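Local coordinates for protein phosphoserine aminotransferase (Bacillus circulans, PDB 2C0R) that catalyses the reversible, pyridoxal 5'-phosphate-dependent transamination between glutamate and 3-phosphohydroxypyruvate that yields phosphoserine for serine biosynthesis, working as a homodimer, at residues L309-F322 with A349-R361. The protein carries 1 engineered substitution. Residues are numbered along the deposited sequence; the frame is centred on the assembly and turned at random.
Sequences LEKEFVKASEQEGF and ALVQFMEHFKRSR
The ring of F313 takes part in two T-shaped stacks in different roles: it receives the edge of F353 on its face (planes at 72°) and turns its own edge to the face of F357 (75°). CE2 of F353 lies 3.6 Å from F313 CE1, while M354 CG meets the F313 rim in plane. With CG anti to the backbone N (chi1 -167°), F357 extends its ring across as a knob among L309, E312, F313 and A316. F313 CB makes a CH-pi contact 4.0 Å from the F357 centroid, and CD of R361 covers the opposite face. F353 CZ reaches the backbone of S317, 3.3 Å from its N, and F322 CE1 touches F353 CB at 3.7 Å, completing the aromatic cluster. With an alanine at F353, the F313 face would probably lose its edge partner and a gap would open beside A316 and S317. G321 ends helix 307-319 in a Schellman motif, bringing F322 against A349 and L350. F313 and L350 also meet L334 and A336, so both helices pack on strand 334-337, away from the cofactor site. No hydrogen bond joins the segments; aromatic and apolar contacts dominate, with one long salt bridge, R361 NH2 to E312 OE2 (3.5 Å), at the partly exposed side.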
ATOM      1  N   LEU A 309     -15.565  33.318  10.355  1.00 20.77           N
ATOM      2  CA  LEU A 309     -16.340  33.257   9.121  1.00 17.06           C
ATOM      3  C   LEU A 309     -16.034  32.000   8.319  1.00 16.82           C
ATOM      4  O   LEU A 309     -16.957  31.424   7.719  1.00 17.69           O
ATOM      5  CB  LEU A 309     -16.028  34.490   8.264  1.00 19.26           C
ATOM      6  CG  LEU A 309     -16.885  35.755   8.453  1.00 25.70           C
ATOM      7  CD1 LEU A 309     -16.265  36.886   7.659  1.00 28.89           C
ATOM      8  CD2 LEU A 309     -18.331  35.468   8.052  1.00 28.48           C
ATOM      9  N   GLU A 310     -14.750  31.630   8.333  1.00 16.57           N
ATOM     10  CA  GLU A 310     -14.337  30.435   7.623  1.00 17.81           C
ATOM     11  C   GLU A 310     -14.997  29.201   8.227  1.00 18.78           C
ATOM     12  O   GLU A 310     -15.480  28.362   7.494  1.00 19.58           O
ATOM     13  CB  GLU A 310     -12.797  30.265   7.690  1.00 20.28           C
ATOM     14  CG  GLU A 310     -12.184  31.428   6.901  1.00 23.44           C
ATOM     15  CD  GLU A 310     -10.670  31.456   6.962  1.00 24.91           C
ATOM     16  OE1 GLU A 310     -10.016  30.785   7.794  1.00 30.07           O
ATOM     17  OE2 GLU A 310     -10.090  32.161   6.143  1.00 18.75           O
ATOM     18  N   LYS A 311     -15.037  29.104   9.563  1.00 20.72           N
ATOM     19  CA  LYS A 311     -15.753  27.985  10.165  1.00 24.20           C
ATOM     20  C   LYS A 311     -17.216  27.975   9.734  1.00 20.52           C
ATOM     21  O   LYS A 311     -17.822  26.930   9.456  1.00 20.09           O
ATOM     22  CB  LYS A 311     -15.624  28.113  11.685  1.00 27.11           C
ATOM     23  CG  LYS A 311     -16.894  27.803  12.434  1.00 39.84           C
ATOM     24  CD  LYS A 311     -17.718  29.043  12.814  1.00 42.89           C
ATOM     25  CE  LYS A 311     -19.125  28.548  13.172  1.00 36.05           C
ATOM     26  NZ  LYS A 311     -19.471  27.383  12.310  1.00 40.35           N
ATOM     27  N   GLU A 312     -17.828  29.152   9.685  1.00 18.95           N
ATOM     28  CA  GLU A 312     -19.229  29.277   9.304  1.00 18.66           C
ATOM     29  C   GLU A 312     -19.430  28.824   7.864  1.00 16.36           C
ATOM     30  O   GLU A 312     -20.372  28.104   7.557  1.00 17.47           O
ATOM     31  CB  GLU A 312     -19.698  30.723   9.477  1.00 23.12           C
ATOM     32  CG  GLU A 312     -21.172  30.877   9.147  1.00 29.71           C
ATOM     33  CD  GLU A 312     -22.031  30.435  10.320  1.00 39.19           C
ATOM     34  OE1 GLU A 312     -21.477  30.181  11.414  1.00 56.11           O
ATOM     35  OE2 GLU A 312     -23.259  30.344  10.136  1.00 57.99           O
ATOM     36  N   PHE A 313     -18.538  29.238   6.966  1.00 16.47           N
ATOM     37  CA  PHE A 313     -18.639  28.861   5.560  1.00 16.35           C
ATOM     38  C   PHE A 313     -18.577  27.348   5.482  1.00 16.67           C
ATOM     39  O   PHE A 313     -19.323  26.710   4.740  1.00 18.96           O
ATOM     40  CB  PHE A 313     -17.483  29.498   4.815  1.00 17.11           C
ATOM     41  CG  PHE A 313     -17.315  29.135   3.357  1.00 14.97           C
ATOM     42  CD1 PHE A 313     -17.757  30.034   2.402  1.00 15.96           C
ATOM     43  CD2 PHE A 313     -16.669  27.994   2.923  1.00 16.70           C
ATOM     44  CE1 PHE A 313     -17.631  29.785   1.063  1.00 17.04           C
ATOM     45  CE2 PHE A 313     -16.587  27.693   1.586  1.00 16.43           C
ATOM     46  CZ  PHE A 313     -17.043  28.597   0.641  1.00 17.11           C
ATOM     47  N   VAL A 314     -17.638  26.714   6.184  1.00 18.23           N
ATOM     48  CA  VAL A 314     -17.453  25.242   6.051  1.00 19.35           C
ATOM     49  C   VAL A 314     -18.716  24.534   6.482  1.00 18.43           C
ATOM     50  O   VAL A 314     -19.265  23.632   5.859  1.00 20.42           O
ATOM     51  CB  VAL A 314     -16.231  24.788   6.876  1.00 21.77           C
ATOM     52  CG1 VAL A 314     -16.241  23.277   7.090  1.00 29.98           C
ATOM     53  CG2 VAL A 314     -14.911  25.230   6.243  1.00 23.23           C
ATOM     54  N   LYS A 315     -19.209  25.011   7.635  1.00 18.14           N
ATOM     55  CA  LYS A 315     -20.348  24.324   8.237  1.00 19.87           C
ATOM     56  C   LYS A 315     -21.530  24.471   7.308  1.00 18.41           C
ATOM     57  O   LYS A 315     -22.255  23.505   7.018  1.00 19.59           O
ATOM     58  CB  LYS A 315     -20.595  24.913   9.616  1.00 25.23           C
ATOM     59  N   ALA A 316     -21.747  25.684   6.803  1.00 17.54           N
ATOM     60  CA  ALA A 316     -22.863  25.853   5.888  1.00 18.20           C
ATOM     61  C   ALA A 316     -22.646  25.044   4.633  1.00 18.34           C
ATOM     62  O   ALA A 316     -23.577  24.475   4.083  1.00 19.67           O
ATOM     63  CB  ALA A 316     -22.974  27.349   5.614  1.00 22.48           C
ATOM     64  N   SER A 317     -21.405  25.000   4.115  1.00 15.58           N
ATOM     65  CA  SER A 317     -21.191  24.215   2.921  1.00 15.82           C
ATOM     66  C   SER A 317     -21.465  22.718   3.140  1.00 16.60           C
ATOM     67  O   SER A 317     -22.004  22.043   2.245  1.00 17.58           O
ATOM     68  CB  SER A 317     -19.772  24.337   2.382  1.00 17.37           C
ATOM     69  OG  SER A 317     -18.805  23.608   3.105  1.00 17.54           O
ATOM     70  N   GLU A 318     -21.173  22.187   4.304  1.00 18.17           N
ATOM     71  CA  GLU A 318     -21.458  20.778   4.573  1.00 16.74           C
ATOM     72  C   GLU A 318     -22.949  20.492   4.551  1.00 16.12           C
ATOM     73  O   GLU A 318     -23.393  19.426   4.127  1.00 20.02           O
ATOM     74  CB  GLU A 318     -20.824  20.395   5.908  1.00 21.52           C
ATOM     75  CG  GLU A 318     -19.306  20.335   5.789  1.00 23.84           C
ATOM     76  CD  GLU A 318     -18.564  20.213   7.102  1.00 27.84           C
ATOM     77  OE1 GLU A 318     -19.079  20.570   8.193  1.00 32.73           O
ATOM     78  OE2 GLU A 318     -17.397  19.740   7.043  1.00 34.35           O
ATOM     79  N   GLN A 319     -23.732  21.474   4.986  1.00 19.54           N
ATOM     80  CA  GLN A 319     -25.176  21.338   4.946  1.00 21.25           C
ATOM     81  C   GLN A 319     -25.741  21.349   3.541  1.00 21.53           C
ATOM     82  O   GLN A 319     -26.861  20.917   3.288  1.00 27.63           O
ATOM     83  CB  GLN A 319     -25.791  22.531   5.687  1.00 26.16           C
ATOM     84  CG  GLN A 319     -25.625  22.474   7.189  1.00 32.23           C
ATOM     85  CD  GLN A 319     -26.325  23.656   7.845  1.00 35.88           C
ATOM     86  OE1 GLN A 319     -26.813  24.596   7.186  1.00 57.53           O
ATOM     87  NE2 GLN A 319     -26.387  23.603   9.178  1.00 51.51           N
ATOM     88  N   GLU A 320     -24.943  21.868   2.620  1.00 20.00           N
ATOM     89  CA  GLU A 320     -25.372  21.878   1.212  1.00 19.81           C
ATOM     90  C   GLU A 320     -24.655  20.812   0.383  1.00 19.48           C
ATOM     91  O   GLU A 320     -24.722  20.882  -0.855  1.00 23.02           O
ATOM     92  CB  GLU A 320     -25.121  23.243   0.560  1.00 23.52           C
ATOM     93  CG  GLU A 320     -25.711  24.420   1.344  1.00 33.44           C
ATOM     94  CD  GLU A 320     -27.216  24.237   1.447  1.00 38.39           C
ATOM     95  OE1 GLU A 320     -27.826  24.758   2.417  1.00 46.09           O
ATOM     96  OE2 GLU A 320     -27.733  23.563   0.533  1.00 34.60           O
ATOM     97  N   GLY A 321     -23.988  19.840   1.003  1.00 18.31           N
ATOM     98  CA  GLY A 321     -23.459  18.696   0.251  1.00 18.16           C
ATOM     99  C   GLY A 321     -22.005  18.787  -0.143  1.00 17.53           C
ATOM    100  O   GLY A 321     -21.463  17.916  -0.820  1.00 20.46           O
ATOM    101  N   PHE A 322     -21.310  19.842   0.274  1.00 15.38           N
ATOM    102  CA  PHE A 322     -19.901  19.969   0.028  1.00 14.05           C
ATOM    103  C   PHE A 322     -19.071  19.236   1.076  1.00 14.33           C
ATOM    104  O   PHE A 322     -19.370  19.256   2.263  1.00 18.12           O
ATOM    105  CB  PHE A 322     -19.481  21.471   0.049  1.00 13.67           C
ATOM    106  CG  PHE A 322     -20.165  22.206  -1.086  1.00 14.43           C
ATOM    107  CD1 PHE A 322     -21.372  22.865  -0.858  1.00 14.95           C
ATOM    108  CD2 PHE A 322     -19.587  22.225  -2.342  1.00 14.22           C
ATOM    109  CE1 PHE A 322     -21.996  23.530  -1.897  1.00 14.75           C
ATOM    110  CE2 PHE A 322     -20.245  22.894  -3.385  1.00 15.93           C
ATOM    111  CZ  PHE A 322     -21.449  23.535  -3.154  1.00 16.29           C
ATOM    112  N   ALA A 349     -21.481  24.394  -8.594  1.00 15.14           N
ATOM    113  CA  ALA A 349     -22.204  24.427  -7.326  1.00 14.47           C
ATOM    114  C   ALA A 349     -21.449  25.195  -6.272  1.00 13.46           C
ATOM    115  O   ALA A 349     -22.028  25.996  -5.532  1.00 14.62           O
ATOM    116  CB  ALA A 349     -22.512  22.999  -6.872  1.00 16.11           C
ATOM    117  N   LEU A 350     -20.125  25.013  -6.207  1.00 14.81           N
ATOM    118  CA  LEU A 350     -19.334  25.725  -5.222  1.00 14.07           C
ATOM    119  C   LEU A 350     -19.418  27.233  -5.416  1.00 15.02           C
ATOM    120  O   LEU A 350     -19.594  28.023  -4.460  1.00 15.43           O
ATOM    121  CB  LEU A 350     -17.857  25.255  -5.322  1.00 12.90           C
ATOM    122  CG  LEU A 350     -16.905  26.078  -4.441  1.00 13.53           C
ATOM    123  CD1 LEU A 350     -17.288  25.995  -2.983  1.00 15.41           C
ATOM    124  CD2 LEU A 350     -15.454  25.634  -4.701  1.00 15.14           C
ATOM    125  N   VAL A 351     -19.317  27.677  -6.666  1.00 13.49           N
ATOM    126  CA  VAL A 351     -19.341  29.118  -6.933  1.00 13.48           C
ATOM    127  C   VAL A 351     -20.690  29.683  -6.559  1.00 14.85           C
ATOM    128  O   VAL A 351     -20.774  30.812  -6.064  1.00 16.44           O
ATOM    129  CB  VAL A 351     -19.003  29.354  -8.424  1.00 19.53           C
ATOM    130  CG1 VAL A 351     -19.437  30.738  -8.889  1.00 21.68           C
ATOM    131  CG2 VAL A 351     -17.501  29.099  -8.612  1.00 17.32           C
ATOM    132  N   GLN A 352     -21.761  28.924  -6.803  1.00 15.42           N
ATOM    133  CA  GLN A 352     -23.111  29.363  -6.422  1.00 16.84           C
ATOM    134  C   GLN A 352     -23.180  29.495  -4.916  1.00 16.25           C
ATOM    135  O   GLN A 352     -23.668  30.519  -4.409  1.00 18.29           O
ATOM    136  CB  GLN A 352     -24.146  28.377  -6.937  1.00 23.71           C
ATOM    137  CG  GLN A 352     -24.296  28.252  -8.442  1.00 36.36           C
ATOM    138  CD  GLN A 352     -25.266  27.198  -8.929  1.00 47.27           C
ATOM    139  OE1 GLN A 352     -25.193  26.804 -10.105  1.00 57.60           O
ATOM    140  NE2 GLN A 352     -26.180  26.722  -8.086  1.00 61.11           N
ATOM    141  N   PHE A 353     -22.685  28.475  -4.213  1.00 15.84           N
ATOM    142  CA  PHE A 353     -22.647  28.542  -2.755  1.00 15.78           C
ATOM    143  C   PHE A 353     -21.836  29.737  -2.269  1.00 15.18           C
ATOM    144  O   PHE A 353     -22.243  30.441  -1.355  1.00 15.53           O
ATOM    145  CB  PHE A 353     -22.091  27.231  -2.192  1.00 15.56           C
ATOM    146  CG  PHE A 353     -21.904  27.348  -0.677  1.00 17.38           C
ATOM    147  CD1 PHE A 353     -23.024  27.219   0.139  1.00 17.66           C
ATOM    148  CD2 PHE A 353     -20.659  27.580  -0.098  1.00 16.08           C
ATOM    149  CE1 PHE A 353     -22.902  27.351   1.511  1.00 20.64           C
ATOM    150  CE2 PHE A 353     -20.540  27.717   1.281  1.00 17.56           C
ATOM    151  CZ  PHE A 353     -21.658  27.583   2.084  1.00 17.25           C
ATOM    152  N   MET A 354     -20.690  29.948  -2.903  1.00 13.62           N
ATOM    153  CA  MET A 354     -19.859  31.074  -2.510  1.00 13.41           C
ATOM    154  C   MET A 354     -20.561  32.399  -2.743  1.00 14.59           C
ATOM    155  O   MET A 354     -20.399  33.326  -1.952  1.00 16.93           O
ATOM    156  CB  MET A 354     -18.538  31.051  -3.321  1.00 13.89           C
ATOM    157  CG  MET A 354     -17.581  29.996  -2.779  1.00 14.64           C
ATOM    158  SD  MET A 354     -16.174  29.782  -3.901  1.00 15.29           S
ATOM    159  CE  MET A 354     -15.282  31.324  -3.615  1.00 18.53           C
ATOM    160  N   GLU A 355     -21.345  32.508  -3.819  1.00 15.32           N
ATOM    161  CA  GLU A 355     -22.087  33.749  -4.071  1.00 16.59           C
ATOM    162  C   GLU A 355     -23.145  33.968  -3.003  1.00 16.53           C
ATOM    163  O   GLU A 355     -23.279  35.063  -2.470  1.00 19.75           O
ATOM    164  CB  GLU A 355     -22.720  33.658  -5.463  1.00 18.44           C
ATOM    165  CG  GLU A 355     -23.555  34.899  -5.738  1.00 19.60           C
ATOM    166  CD  GLU A 355     -22.790  36.170  -6.028  1.00 24.33           C
ATOM    167  OE1 GLU A 355     -23.430  37.231  -5.999  1.00 40.67           O
ATOM    168  OE2 GLU A 355     -21.558  36.137  -6.285  1.00 27.55           O
ATOM    169  N   HIS A 356     -23.913  32.938  -2.662  1.00 16.77           N
ATOM    170  CA  HIS A 356     -24.890  33.010  -1.583  1.00 17.70           C
ATOM    171  C   HIS A 356     -24.256  33.393  -0.243  1.00 17.91           C
ATOM    172  O   HIS A 356     -24.787  34.248   0.501  1.00 17.69           O
ATOM    173  CB  HIS A 356     -25.640  31.684  -1.362  1.00 17.60           C
ATOM    174  CG  HIS A 356     -26.459  31.657  -0.096  1.00 26.83           C
ATOM    175  ND1 HIS A 356     -27.599  32.424   0.093  1.00 30.24           N
ATOM    176  CD2 HIS A 356     -26.323  30.965   1.062  1.00 28.71           C
ATOM    177  CE1 HIS A 356     -28.127  32.230   1.281  1.00 29.42           C
ATOM    178  NE2 HIS A 356     -27.363  31.331   1.893  1.00 30.01           N
ATOM    179  N   PHE A 357     -23.152  32.751   0.100  1.00 16.84           N
ATOM    180  CA  PHE A 357     -22.573  33.034   1.422  1.00 15.27           C
ATOM    181  C   PHE A 357     -22.055  34.451   1.487  1.00 15.65           C
ATOM    182  O   PHE A 357     -22.215  35.142   2.486  1.00 17.38           O
ATOM    183  CB  PHE A 357     -21.484  31.975   1.690  1.00 16.47           C
ATOM    184  CG  PHE A 357     -21.039  31.969   3.135  1.00 17.59           C
ATOM    185  CD1 PHE A 357     -21.659  31.148   4.053  1.00 16.83           C
ATOM    186  CD2 PHE A 357     -20.008  32.812   3.537  1.00 15.61           C
ATOM    187  CE1 PHE A 357     -21.202  31.154   5.357  1.00 18.86           C
ATOM    188  CE2 PHE A 357     -19.562  32.810   4.842  1.00 17.55           C
ATOM    189  CZ  PHE A 357     -20.200  32.006   5.769  1.00 16.55           C
ATOM    190  N   LYS A 358     -21.454  34.908   0.397  1.00 15.42           N
ATOM    191  CA  LYS A 358     -21.018  36.316   0.337  1.00 15.13           C
ATOM    192  C   LYS A 358     -22.106  37.333   0.498  1.00 16.61           C
ATOM    193  O   LYS A 358     -21.997  38.324   1.220  1.00 20.08           O
ATOM    194  CB  LYS A 358     -20.337  36.457  -1.045  1.00 17.73           C
ATOM    195  CG  LYS A 358     -19.931  37.900  -1.379  1.00 17.48           C
ATOM    196  CD  LYS A 358     -19.278  37.870  -2.762  1.00 16.90           C
ATOM    197  CE  LYS A 358     -20.282  37.709  -3.890  1.00 16.90           C
ATOM    198  NZ  LYS A 358     -19.567  37.671  -5.201  1.00 18.32           N
ATOM    199  N   ARG A 359     -23.197  37.072  -0.249  1.00 16.84           N
ATOM    200  CA  ARG A 359     -24.343  37.960  -0.166  1.00 20.89           C
ATOM    201  C   ARG A 359     -24.977  37.999   1.221  1.00 21.70           C
ATOM    202  O   ARG A 359     -25.488  39.076   1.582  1.00 26.39           O
ATOM    203  CB  ARG A 359     -25.415  37.538  -1.203  1.00 25.03           C
ATOM    204  CG  ARG A 359     -25.052  37.791  -2.649  1.00 30.62           C
ATOM    205  CD  ARG A 359     -26.213  37.586  -3.593  1.00 41.41           C
ATOM    206  NE  ARG A 359     -26.548  36.200  -3.891  1.00 52.05           N
ATOM    207  CZ  ARG A 359     -26.730  35.722  -5.116  1.00 56.16           C
ATOM    208  NH1 ARG A 359     -26.604  36.531  -6.164  1.00 55.52           N
ATOM    209  NH2 ARG A 359     -27.038  34.443  -5.270  1.00 67.00           N
ATOM    210  N   SER A 360     -25.038  36.887   1.941  1.00 19.19           N
ATOM    211  CA  SER A 360     -25.694  36.829   3.247  1.00 19.91           C
ATOM    212  C   SER A 360     -24.753  37.174   4.388  1.00 22.10           C
ATOM    213  O   SER A 360     -25.163  37.634   5.466  1.00 26.21           O
ATOM    214  CB  SER A 360     -26.338  35.433   3.402  1.00 19.67           C
ATOM    215  OG  SER A 360     -25.367  34.408   3.255  1.00 18.29           O
ATOM    216  N   ARG A 361     -23.444  37.010   4.203  1.00 18.46           N
ATOM    217  CA  ARG A 361     -22.553  37.210   5.357  1.00 20.29           C
ATOM    218  C   ARG A 361     -21.643  38.417   5.176  1.00 23.02           C
ATOM    219  O   ARG A 361     -20.858  38.780   6.056  1.00 30.59           O
ATOM    220  CB  ARG A 361     -21.683  35.976   5.651  1.00 18.61           C
ATOM    221  CG  ARG A 361     -22.378  35.003   6.607  1.00 20.73           C
ATOM    222  CD  ARG A 361     -23.424  34.176   5.828  1.00 23.06           C
ATOM    223  NE  ARG A 361     -23.735  32.972   6.573  1.00 20.66           N
ATOM    224  CZ  ARG A 361     -24.597  32.032   6.182  1.00 20.71           C
ATOM    225  NH1 ARG A 361     -25.250  32.181   5.029  1.00 22.28           N
ATOM    226  NH2 ARG A 361     -24.745  30.992   6.992  1.00 23.74           N
TER